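Local structure of ketosynthase (Streptomyces sp. MSC090213JE08, 6KXD) at residues Ile42-Thr47 / Thr231-Gly236; Lys203-Phe208 / Gly212-Asp217; Ser299-Gly304 / Lys310-Ala315. The protein probably catalyses the decarboxylative condensation of an acyl chain with malonyl-ACP, as the ketosynthase of a highly reducing type II polyketide synthase. All coordinates share one frame; numbering follows the deposited sequence.

Overall arrangement
From the N terminus, the chain first passes through residues 42-47, in the loop between the short strands 40-41 and 54-55. Contact 1 closes a long loop from there to residues 231-236, where strand 234-242 of the central sheet begins. Contact 2 lies within that span, on helix 202-210 and the turn that follows it. The two touch: Ile42, Phe45 and Thr231 all pack on Phe205. Contact 3 comes later, in series with both, and closes a short loop in the C-terminal half between strand 297-299 and helix 306-320. Its centre is about 18 Å from that of contact 2 and about 23 Å from that of contact 1.

Contact 1. Residues Ile42-Thr47 / Thr231-Gly236; sequences ITRFDT and TGEGAG
Arg44 and Glu233 form a two-pronged salt bridge in the N-terminal half of the thiolase fold. It pins the loop after strand 40-41 to the start of strand 234-242, one of the strands of the central sheet. The contact is made by these two side chains. Their CA atoms are 11.0 Å apart, and the side chains span the gap from opposite directions.

The guanidinium offers its end, with NH1 and NH2 each taking one carboxylate oxygen. Arg44 NH1 lies 2.8 Å from Glu233 OE1, and the N-H points almost straight at the oxygen (168°). Arg44 NH2 lies 3.1 Å from Glu233 OE2. Both oxygens lie close to the guanidinium plane and are met on their syn sides. NH2 approaches OE2 from somewhat out of the carboxylate plane. The two flat groups are nearly coplanar, 24° apart.

The arginine chain bends at chi2 and chi3, which turns its end toward the strand. The glutamate has CG between its backbone N and carbonyl carbon (chi1 60°), and is extended from there on.

Other groups also hold the carboxylate. OE1 accepts the backbone N-H of Val200. OE2 bonds to Tyr81 OH and to the backbone N of Val58. Counting the arginine, five bonds grip this buried group and fix its rotation. Such a setting would be expected to keep the glutamate ionised. Arg77 brings a second positive charge near Arg44 NH2, which would probably strengthen the hold on the negative carboxylate. Beside the bridge, the loop packs on itself: Ile42 CG2 sits over one face of the Phe45 ring, 3.8 Å above its plane and offset toward the rim.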
ATOM      1  N   ILE A  42       6.575  16.414 -21.291  1.00 52.91           N
ATOM      2  CA  ILE A  42       5.734  15.235 -21.136  1.00 58.71           C
ATOM      3  C   ILE A  42       5.506  14.602 -22.510  1.00 54.53           C
ATOM      4  O   ILE A  42       5.108  15.295 -23.447  1.00 54.48           O
ATOM      5  CB  ILE A  42       4.384  15.615 -20.513  1.00 56.28           C
ATOM      6  CG1 ILE A  42       4.515  16.123 -19.075  1.00 53.25           C
ATOM      7  CG2 ILE A  42       3.416  14.450 -20.605  1.00 61.05           C
ATOM      8  CD1 ILE A  42       3.218  16.744 -18.548  1.00 54.48           C
ATOM      9  N   THR A  43       5.715  13.281 -22.600  1.00 54.53           N
ATOM     10  CA  THR A  43       5.406  12.472 -23.801  1.00 55.06           C
ATOM     11  C   THR A  43       4.273  11.475 -23.514  1.00 56.97           C
ATOM     12  O   THR A  43       3.629  10.964 -24.440  1.00 52.32           O
ATOM     13  CB  THR A  43       6.673  11.747 -24.268  1.00 54.26           C
ATOM     14  OG1 THR A  43       7.095  10.880 -23.217  1.00 57.38           O
ATOM     15  CG2 THR A  43       7.825  12.675 -24.603  1.00 55.10           C
ATOM     16  N   ARG A  44       4.009  11.174 -22.236  1.00 56.42           N
ATOM     17  CA  ARG A  44       3.219   9.979 -21.909  1.00 50.99           C
ATOM     18  C   ARG A  44       1.748  10.186 -22.271  1.00 51.32           C
ATOM     19  O   ARG A  44       1.039   9.231 -22.613  1.00 50.21           O
ATOM     20  CB  ARG A  44       3.356   9.593 -20.436  1.00 54.26           C
ATOM     21  CG  ARG A  44       2.870   8.172 -20.165  1.00 54.73           C
ATOM     22  CD  ARG A  44       3.773   7.082 -20.735  1.00 59.99           C
ATOM     23  NE  ARG A  44       5.195   7.423 -20.632  1.00 57.31           N
ATOM     24  CZ  ARG A  44       5.850   7.567 -19.491  1.00 55.37           C
ATOM     25  NH1 ARG A  44       5.245   7.282 -18.350  1.00 58.30           N
ATOM     26  NH2 ARG A  44       7.093   8.006 -19.491  1.00 54.85           N
ATOM     27  N   PHE A  45       1.292  11.440 -22.228  1.00 48.71           N
ATOM     28  CA  PHE A  45      -0.069  11.745 -22.533  1.00 51.96           C
ATOM     29  C   PHE A  45      -0.134  13.168 -23.090  1.00 49.43           C
ATOM     30  O   PHE A  45       0.824  13.925 -22.985  1.00 50.12           O
ATOM     31  CB  PHE A  45      -0.950  11.595 -21.286  1.00 50.85           C
ATOM     32  CG  PHE A  45      -0.599  12.561 -20.192  1.00 50.12           C
ATOM     33  CD1 PHE A  45      -1.215  13.801 -20.139  1.00 53.97           C
ATOM     34  CD2 PHE A  45       0.369  12.251 -19.246  1.00 53.00           C
ATOM     35  CE1 PHE A  45      -0.873  14.713 -19.152  1.00 54.20           C
ATOM     36  CE2 PHE A  45       0.713  13.168 -18.270  1.00 52.63           C
ATOM     37  CZ  PHE A  45       0.104  14.401 -18.234  1.00 56.40           C
ATOM     38  N   ASP A  46      -1.309  13.483 -23.626  1.00 55.16           N
ATOM     39  CA  ASP A  46      -1.657  14.725 -24.303  1.00 58.93           C
ATOM     40  C   ASP A  46      -1.749  15.834 -23.242  1.00 60.63           C
ATOM     41  O   ASP A  46      -2.575  15.749 -22.337  1.00 58.73           O
ATOM     42  CB  ASP A  46      -2.962  14.450 -25.064  1.00 63.41           C
ATOM     43  CG  ASP A  46      -3.523  15.577 -25.917  1.00 70.11           C
ATOM     44  OD1 ASP A  46      -2.847  16.609 -26.054  1.00 67.01           O
ATOM     45  OD2 ASP A  46      -4.649  15.394 -26.445  1.00 80.25           O
ATOM     46  N   THR A  47      -0.880  16.849 -23.334  1.00 59.49           N
ATOM     47  CA  THR A  47      -0.837  17.962 -22.373  1.00 53.15           C
ATOM     48  C   THR A  47      -1.664  19.172 -22.853  1.00 62.59           C
ATOM     49  O   THR A  47      -1.775  20.160 -22.121  1.00 55.78           O
ATOM     50  CB  THR A  47       0.604  18.376 -22.056  1.00 61.09           C
ATOM     51  OG1 THR A  47       1.265  18.883 -23.216  1.00 62.25           O
ATOM     52  CG2 THR A  47       1.428  17.241 -21.496  1.00 55.74           C
ATOM     53  N   THR A 231       5.497  16.690 -11.530  1.00 46.79           N
ATOM     54  CA  THR A 231       5.157  15.254 -11.412  1.00 45.59           C
ATOM     55  C   THR A 231       6.285  14.447 -12.060  1.00 50.00           C
ATOM     56  O   THR A 231       6.924  14.882 -13.041  1.00 47.18           O
ATOM     57  CB  THR A 231       3.807  14.942 -12.043  1.00 45.52           C
ATOM     58  OG1 THR A 231       3.893  15.107 -13.451  1.00 49.43           O
ATOM     59  CG2 THR A 231       2.678  15.804 -11.535  1.00 46.78           C
ATOM     60  N   GLY A 232       6.585  13.314 -11.434  1.00 46.83           N
ATOM     61  CA  GLY A 232       7.675  12.474 -11.754  1.00 43.00           C
ATOM     62  C   GLY A 232       7.243  11.025 -11.741  1.00 38.07           C
ATOM     63  O   GLY A 232       6.060  10.722 -11.698  1.00 46.63           O
ATOM     64  N   GLU A 233       8.231  10.156 -11.915  1.00 44.81           N
ATOM     65  CA  GLU A 233       7.990   8.776 -12.021  1.00 43.03           C
ATOM     66  C   GLU A 233       9.303   8.023 -11.880  1.00 43.65           C
ATOM     67  O   GLU A 233      10.373   8.595 -11.712  1.00 42.33           O
ATOM     68  CB  GLU A 233       7.332   8.462 -13.360  1.00 44.90           C
ATOM     69  CG  GLU A 233       8.186   8.856 -14.578  1.00 45.93           C
ATOM     70  CD  GLU A 233       7.703   8.273 -15.881  1.00 44.56           C
ATOM     71  OE1 GLU A 233       6.510   7.929 -15.990  1.00 44.29           O
ATOM     72  OE2 GLU A 233       8.546   8.143 -16.787  1.00 51.75           O
ATOM     73  N   GLY A 234       9.190   6.703 -11.934  1.00 43.27           N
ATOM     74  CA  GLY A 234      10.335   5.868 -11.835  1.00 42.72           C
ATOM     75  C   GLY A 234      10.145   4.787 -10.800  1.00 44.16           C
ATOM     76  O   GLY A 234       9.070   4.535 -10.369  1.00 39.74           O
ATOM     77  N   ALA A 235      11.231   4.109 -10.468  1.00 46.53           N
ATOM     78  CA  ALA A 235      11.183   3.073  -9.470  1.00 40.80           C
ATOM     79  C   ALA A 235      12.525   3.038  -8.762  1.00 41.83           C
ATOM     80  O   ALA A 235      13.604   3.204  -9.370  1.00 41.83           O
ATOM     81  CB  ALA A 235      10.857   1.764 -10.135  1.00 39.76           C
ATOM     82  N   GLY A 236      12.462   2.831  -7.451  1.00 39.03           N
ATOM     83  CA  GLY A 236      13.588   2.453  -6.710  1.00 39.01           C
ATOM     84  C   GLY A 236      13.294   1.190  -5.965  1.00 43.12           C
ATOM     85  O   GLY A 236      12.248   1.096  -5.315  1.00 40.23           O
TER

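Contact 2. Residues Lys203-Phe208 / Gly212-Asp217; sequences KAFALF and GALTPD
Phe208 O accepts the backbone N-H of Ala213 at 3.0 Å, closing the Schellman motif that ends helix 202-210. Gly212 is the residue that leaves the helix. Its phi of 65° is easily reached without a side chain.

The tight part is centred on Leu214. Its two methyls are shared between two aromatic residues. Leu214 CD1 approaches the Phe205 ring obliquely and comes within 3.4 Å of CE1, the two side chains crossing at about a right angle. Leu214 CD2 rests 3.8 Å from Phe208 CB. Phe205 reaches the leucine because its CG stands opposite the backbone N (chi1 -162°), which brings the ring round to the turn. Phe50 meets the same ring from outside the two segments.

The other side is looser. Ala213 CB lies at the edge of the Phe208 ring, 4.0 Å from CD1. Gly212 is exposed. Elsewhere on the helix, Leu207 packs on Ile149 and Ala206 on Pro141 of the neighbouring subunit, probably the chain length factor.

The Schellman bonds, one of them from Ala213 N to Phe208 O, set the turn, and apolar contacts back it. The chemistry implies a helix end stopped by a glycine and sealed on its buried side by hydrocarbon.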
ATOM      1  N   LYS A 203      -3.832  11.765 -14.569  1.00 44.40           N
ATOM      2  CA  LYS A 203      -4.505  11.912 -13.272  1.00 47.11           C
ATOM      3  C   LYS A 203      -3.662  12.807 -12.349  1.00 39.78           C
ATOM      4  O   LYS A 203      -4.178  13.786 -11.775  1.00 44.88           O
ATOM      5  CB  LYS A 203      -4.808  10.547 -12.642  1.00 50.20           C
ATOM      6  CG  LYS A 203      -5.346  10.603 -11.206  1.00 50.89           C
ATOM      7  CD  LYS A 203      -4.971   9.359 -10.403  1.00 59.81           C
ATOM      8  CE  LYS A 203      -5.320   9.427  -8.930  1.00 66.61           C
ATOM      9  NZ  LYS A 203      -4.913   8.177  -8.240  1.00 74.89           N
ATOM     10  N   ALA A 204      -2.375  12.469 -12.161  1.00 41.26           N
ATOM     11  CA  ALA A 204      -1.494  13.158 -11.197  1.00 39.37           C
ATOM     12  C   ALA A 204      -1.227  14.598 -11.651  1.00 45.95           C
ATOM     13  O   ALA A 204      -1.178  15.515 -10.852  1.00 45.41           O
ATOM     14  CB  ALA A 204      -0.195  12.427 -11.005  1.00 45.13           C
ATOM     15  N   PHE A 205      -0.977  14.762 -12.948  1.00 44.30           N
ATOM     16  CA  PHE A 205      -0.709  16.076 -13.537  1.00 43.31           C
ATOM     17  C   PHE A 205      -1.892  17.004 -13.272  1.00 38.59           C
ATOM     18  O   PHE A 205      -1.722  18.113 -12.742  1.00 46.68           O
ATOM     19  CB  PHE A 205      -0.463  15.889 -15.033  1.00 46.33           C
ATOM     20  CG  PHE A 205       0.242  17.061 -15.651  1.00 47.07           C
ATOM     21  CD1 PHE A 205       1.459  17.491 -15.160  1.00 48.86           C
ATOM     22  CD2 PHE A 205      -0.331  17.748 -16.697  1.00 55.03           C
ATOM     23  CE1 PHE A 205       2.119  18.565 -15.735  1.00 53.66           C
ATOM     24  CE2 PHE A 205       0.327  18.828 -17.256  1.00 49.76           C
ATOM     25  CZ  PHE A 205       1.550  19.216 -16.790  1.00 49.29           C
ATOM     26  N   ALA A 206      -3.079  16.530 -13.633  1.00 44.07           N
ATOM     27  CA  ALA A 206      -4.323  17.275 -13.479  1.00 47.70           C
ATOM     28  C   ALA A 206      -4.649  17.526 -12.008  1.00 49.89           C
ATOM     29  O   ALA A 206      -5.095  18.622 -11.644  1.00 46.12           O
ATOM     30  CB  ALA A 206      -5.442  16.556 -14.149  1.00 45.82           C
ATOM     31  N   LEU A 207      -4.386  16.537 -11.150  1.00 47.14           N
ATOM     32  CA  LEU A 207      -4.582  16.726  -9.712  1.00 47.82           C
ATOM     33  C   LEU A 207      -3.735  17.889  -9.211  1.00 44.14           C
ATOM     34  O   LEU A 207      -4.284  18.865  -8.695  1.00 49.27           O
ATOM     35  CB  LEU A 207      -4.264  15.400  -9.008  1.00 49.71           C
ATOM     36  CG  LEU A 207      -3.939  15.411  -7.517  1.00 54.21           C
ATOM     37  CD1 LEU A 207      -4.551  16.563  -6.775  1.00 59.69           C
ATOM     38  CD2 LEU A 207      -4.378  14.072  -6.915  1.00 55.54           C
ATOM     39  N   PHE A 208      -2.421  17.843  -9.436  1.00 43.08           N
ATOM     40  CA  PHE A 208      -1.527  18.854  -8.890  1.00 46.39           C
ATOM     41  C   PHE A 208      -1.756  20.200  -9.579  1.00 48.34           C
ATOM     42  O   PHE A 208      -1.759  21.238  -8.932  1.00 49.54           O
ATOM     43  CB  PHE A 208      -0.091  18.360  -8.905  1.00 49.65           C
ATOM     44  CG  PHE A 208       0.109  17.369  -7.790  1.00 56.07           C
ATOM     45  CD1 PHE A 208       0.308  17.812  -6.489  1.00 61.16           C
ATOM     46  CD2 PHE A 208      -0.012  16.007  -8.019  1.00 57.43           C
ATOM     47  CE1 PHE A 208       0.464  16.906  -5.454  1.00 67.69           C
ATOM     48  CE2 PHE A 208       0.146  15.099  -6.980  1.00 63.61           C
ATOM     49  CZ  PHE A 208       0.371  15.553  -5.701  1.00 68.51           C
ATOM     50  N   GLY A 212      -3.073  23.925  -7.894  1.00 51.21           N
ATOM     51  CA  GLY A 212      -2.142  25.055  -8.022  1.00 57.76           C
ATOM     52  C   GLY A 212      -0.778  24.724  -7.431  1.00 58.26           C
ATOM     53  O   GLY A 212      -0.029  25.603  -7.053  1.00 60.03           O
ATOM     54  N   ALA A 213      -0.452  23.423  -7.368  1.00 54.85           N
ATOM     55  CA  ALA A 213       0.757  22.956  -6.771  1.00 52.64           C
ATOM     56  C   ALA A 213       1.808  22.585  -7.836  1.00 44.80           C
ATOM     57  O   ALA A 213       2.869  22.093  -7.469  1.00 53.17           O
ATOM     58  CB  ALA A 213       0.451  21.774  -5.891  1.00 55.58           C
ATOM     59  N   LEU A 214       1.516  22.822  -9.119  1.00 44.50           N
ATOM     60  CA  LEU A 214       2.507  22.612 -10.175  1.00 52.72           C
ATOM     61  C   LEU A 214       3.343  23.887 -10.355  1.00 52.94           C
ATOM     62  O   LEU A 214       2.783  24.950 -10.526  1.00 50.51           O
ATOM     63  CB  LEU A 214       1.777  22.276 -11.475  1.00 54.11           C
ATOM     64  CG  LEU A 214       1.429  20.810 -11.711  1.00 52.98           C
ATOM     65  CD1 LEU A 214       1.165  20.591 -13.182  1.00 57.99           C
ATOM     66  CD2 LEU A 214       2.533  19.871 -11.216  1.00 50.18           C
ATOM     67  N   THR A 215       4.671  23.773 -10.314  1.00 53.54           N
ATOM     68  CA  THR A 215       5.551  24.876 -10.688  1.00 57.35           C
ATOM     69  C   THR A 215       5.322  25.229 -12.160  1.00 61.07           C
ATOM     70  O   THR A 215       5.062  24.348 -12.986  1.00 51.36           O
ATOM     71  CB  THR A 215       7.024  24.551 -10.431  1.00 59.04           C
ATOM     72  OG1 THR A 215       7.738  25.768 -10.648  1.00 55.95           O
ATOM     73  CG2 THR A 215       7.564  23.455 -11.329  1.00 53.15           C
ATOM     74  N   PRO A 216       5.349  26.534 -12.536  1.00 59.44           N
ATOM     75  CA  PRO A 216       5.305  26.922 -13.938  1.00 55.62           C
ATOM     76  C   PRO A 216       6.680  26.800 -14.623  1.00 56.55           C
ATOM     77  O   PRO A 216       6.740  26.878 -15.844  1.00 63.92           O
ATOM     78  CB  PRO A 216       4.779  28.371 -13.924  1.00 57.36           C
ATOM     79  CG  PRO A 216       4.859  28.839 -12.477  1.00 62.80           C
ATOM     80  CD  PRO A 216       5.413  27.702 -11.639  1.00 63.69           C
ATOM     81  N   ASP A 217       7.764  26.618 -13.861  1.00 57.80           N
ATOM     82  CA  ASP A 217       9.088  26.388 -14.453  1.00 61.76           C
ATOM     83  C   ASP A 217       9.775  25.206 -13.770  1.00 58.09           C
ATOM     84  O   ASP A 217       9.718  24.117 -14.299  1.00 56.11           O
ATOM     85  CB  ASP A 217       9.984  27.633 -14.433  1.00 60.44           C
ATOM     86  CG  ASP A 217       9.817  28.507 -13.204  1.00 64.10           C
ATOM     87  OD1 ASP A 217       9.747  27.954 -12.081  1.00 62.78           O
ATOM     88  OD2 ASP A 217       9.793  29.740 -13.378  1.00 65.94           O
TER

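Contact 3. Residues Ser299-Gly304 / Lys310-Ala315; sequences SAHGTG and KTESAA
Glu312 grips two successive backbone amides, those of His301 and Gly302. They belong to the HGTGT sequence, which in ketosynthases carries an active-site histidine. His301 packs on Cys170, consistent with that role.

Hydrogen bonds dominate. His301 N donates to Glu312 OE1 at 2.8 Å, and Gly302 N to Glu312 OE2 at 2.7 Å. The second bond is nearly straight (172°). Both use syn lone pairs, so the carboxylate fits the two N-H groups like a fork. The glutamate has CG opposite its backbone N (chi1 -174°) and a fully extended chain, which carries the carboxylate from helix 306-320 to the loop. Asn391 ND2 adds a bond to OE1, and Asn308 ND2 one to OE2.

Van der Waals contacts close the sides. Glu312 OE1 lies 3.7 Å from Ala300 CB, and OE2 lies 3.3 Å from His301 CB. A side chain on Gly302 would crowd Ala300 CB.

The imidazole takes no part in the grip: His301 ND1 is 5.7 Å from Glu312 OE2. One ring face carries Thr303 CG2, offset toward the rim.

With alanine replacing Glu312, the buried N-H groups of His301 and Gly302 would probably lose their acceptors, and the loop would be freer to shift. The chemistry is consistent with second-shell support: the carboxylate holds the backbone on which His301, probably an active-site residue, is carried, while its side chain packs on Cys170.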
ATOM      1  N   SER A 299      17.339  13.913   4.234  1.00 47.32           N
ATOM      2  CA  SER A 299      16.714  13.924   2.930  1.00 45.30           C
ATOM      3  C   SER A 299      15.226  14.236   3.156  1.00 47.94           C
ATOM      4  O   SER A 299      14.454  13.387   3.660  1.00 45.34           O
ATOM      5  CB  SER A 299      16.891  12.601   2.209  1.00 44.69           C
ATOM      6  OG  SER A 299      16.061  12.547   1.053  1.00 48.52           O
ATOM      7  N   ALA A 300      14.858  15.475   2.855  1.00 44.43           N
ATOM      8  CA  ALA A 300      13.576  16.039   3.152  1.00 46.28           C
ATOM      9  C   ALA A 300      12.530  15.485   2.188  1.00 48.40           C
ATOM     10  O   ALA A 300      12.861  15.123   1.080  1.00 44.63           O
ATOM     11  CB  ALA A 300      13.636  17.536   3.065  1.00 44.23           C
ATOM     12  N   HIS A 301      11.282  15.426   2.649  1.00 46.42           N
ATOM     13  CA  HIS A 301      10.148  15.199   1.773  1.00 48.30           C
ATOM     14  C   HIS A 301      10.137  16.302   0.718  1.00 47.95           C
ATOM     15  O   HIS A 301       9.951  16.060  -0.488  1.00 45.23           O
ATOM     16  CB  HIS A 301       8.839  15.161   2.559  1.00 45.04           C
ATOM     17  CG  HIS A 301       7.643  14.977   1.682  1.00 41.68           C
ATOM     18  ND1 HIS A 301       7.499  13.895   0.829  1.00 45.67           N
ATOM     19  CD2 HIS A 301       6.524  15.708   1.558  1.00 47.45           C
ATOM     20  CE1 HIS A 301       6.353  14.033   0.191  1.00 44.38           C
ATOM     21  NE2 HIS A 301       5.741  15.111   0.638  1.00 48.90           N
ATOM     22  N   GLY A 302      10.358  17.531   1.189  1.00 43.57           N
ATOM     23  CA  GLY A 302      10.752  18.693   0.330  1.00 47.49           C
ATOM     24  C   GLY A 302      10.238  18.638  -1.088  1.00 48.87           C
ATOM     25  O   GLY A 302      11.017  18.442  -2.024  1.00 52.81           O
ATOM     26  N   THR A 303       8.933  18.841  -1.241  1.00 42.85           N
ATOM     27  CA  THR A 303       8.257  18.788  -2.506  1.00 48.89           C
ATOM     28  C   THR A 303       8.378  20.111  -3.296  1.00 48.53           C
ATOM     29  O   THR A 303       8.199  20.118  -4.509  1.00 49.80           O
ATOM     30  CB  THR A 303       6.779  18.497  -2.283  1.00 48.96           C
ATOM     31  OG1 THR A 303       6.312  19.545  -1.435  1.00 48.45           O
ATOM     32  CG2 THR A 303       6.562  17.126  -1.673  1.00 55.89           C
ATOM     33  N   GLY A 304       8.571  21.231  -2.594  1.00 51.16           N
ATOM     34  CA  GLY A 304       8.658  22.536  -3.259  1.00 48.04           C
ATOM     35  C   GLY A 304       7.372  23.326  -3.235  1.00 50.61           C
ATOM     36  O   GLY A 304       7.300  24.391  -3.842  1.00 50.78           O
ATOM     37  N   LYS A 310       7.418  24.718   4.468  1.00 50.70           N
ATOM     38  CA  LYS A 310       7.430  25.504   5.718  1.00 49.28           C
ATOM     39  C   LYS A 310       7.035  24.583   6.877  1.00 48.34           C
ATOM     40  O   LYS A 310       7.667  24.581   7.935  1.00 42.80           O
ATOM     41  CB  LYS A 310       6.603  26.786   5.612  1.00 58.63           C
ATOM     42  CG  LYS A 310       5.124  26.618   5.313  1.00 69.70           C
ATOM     43  CD  LYS A 310       4.261  27.828   5.684  1.00 73.26           C
ATOM     44  CE  LYS A 310       2.789  27.464   5.802  1.00 78.62           C
ATOM     45  NZ  LYS A 310       1.910  28.656   5.714  1.00 83.36           N
ATOM     46  N   THR A 311       6.078  23.683   6.638  1.00 48.21           N
ATOM     47  CA  THR A 311       5.683  22.702   7.709  1.00 49.49           C
ATOM     48  C   THR A 311       6.812  21.716   8.037  1.00 43.12           C
ATOM     49  O   THR A 311       7.157  21.415   9.192  1.00 44.34           O
ATOM     50  CB  THR A 311       4.396  21.984   7.306  1.00 41.75           C
ATOM     51  OG1 THR A 311       3.458  22.989   6.981  1.00 46.33           O
ATOM     52  CG2 THR A 311       3.856  21.121   8.419  1.00 45.08           C
ATOM     53  N   GLU A 312       7.408  21.128   7.002  1.00 42.59           N
ATOM     54  CA  GLU A 312       8.413  20.162   7.248  1.00 44.67           C
ATOM     55  C   GLU A 312       9.628  20.779   7.971  1.00 45.44           C
ATOM     56  O   GLU A 312      10.213  20.193   8.846  1.00 42.87           O
ATOM     57  CB  GLU A 312       8.847  19.572   5.924  1.00 43.31           C
ATOM     58  CG  GLU A 312       9.789  18.450   6.147  1.00 43.28           C
ATOM     59  CD  GLU A 312      10.155  17.637   4.925  1.00 47.66           C
ATOM     60  OE1 GLU A 312      10.724  16.559   5.133  1.00 46.41           O
ATOM     61  OE2 GLU A 312       9.885  18.090   3.800  1.00 45.89           O
ATOM     62  N   SER A 313      10.011  21.989   7.544  1.00 49.35           N
ATOM     63  CA  SER A 313      11.072  22.714   8.174  1.00 49.06           C
ATOM     64  C   SER A 313      10.764  22.899   9.672  1.00 43.44           C
ATOM     65  O   SER A 313      11.612  22.684  10.511  1.00 47.73           O
ATOM     66  CB  SER A 313      11.251  24.050   7.504  1.00 52.24           C
ATOM     67  OG  SER A 313      12.264  24.746   8.169  1.00 52.91           O
ATOM     68  N   ALA A 314       9.536  23.324   9.950  1.00 45.85           N
ATOM     69  CA  ALA A 314       9.104  23.588  11.313  1.00 47.89           C
ATOM     70  C   ALA A 314       9.232  22.305  12.138  1.00 50.46           C
ATOM     71  O   ALA A 314       9.617  22.354  13.277  1.00 44.94           O
ATOM     72  CB  ALA A 314       7.694  24.123  11.321  1.00 49.09           C
ATOM     73  N   ALA A 315       8.903  21.142  11.536  1.00 45.25           N
ATOM     74  CA  ALA A 315       8.918  19.902  12.263  1.00 46.26           C
ATOM     75  C   ALA A 315      10.351  19.506  12.576  1.00 45.13           C
ATOM     76  O   ALA A 315      10.660  18.957  13.658  1.00 47.39           O
ATOM     77  CB  ALA A 315       8.209  18.832  11.453  1.00 46.44           C
TER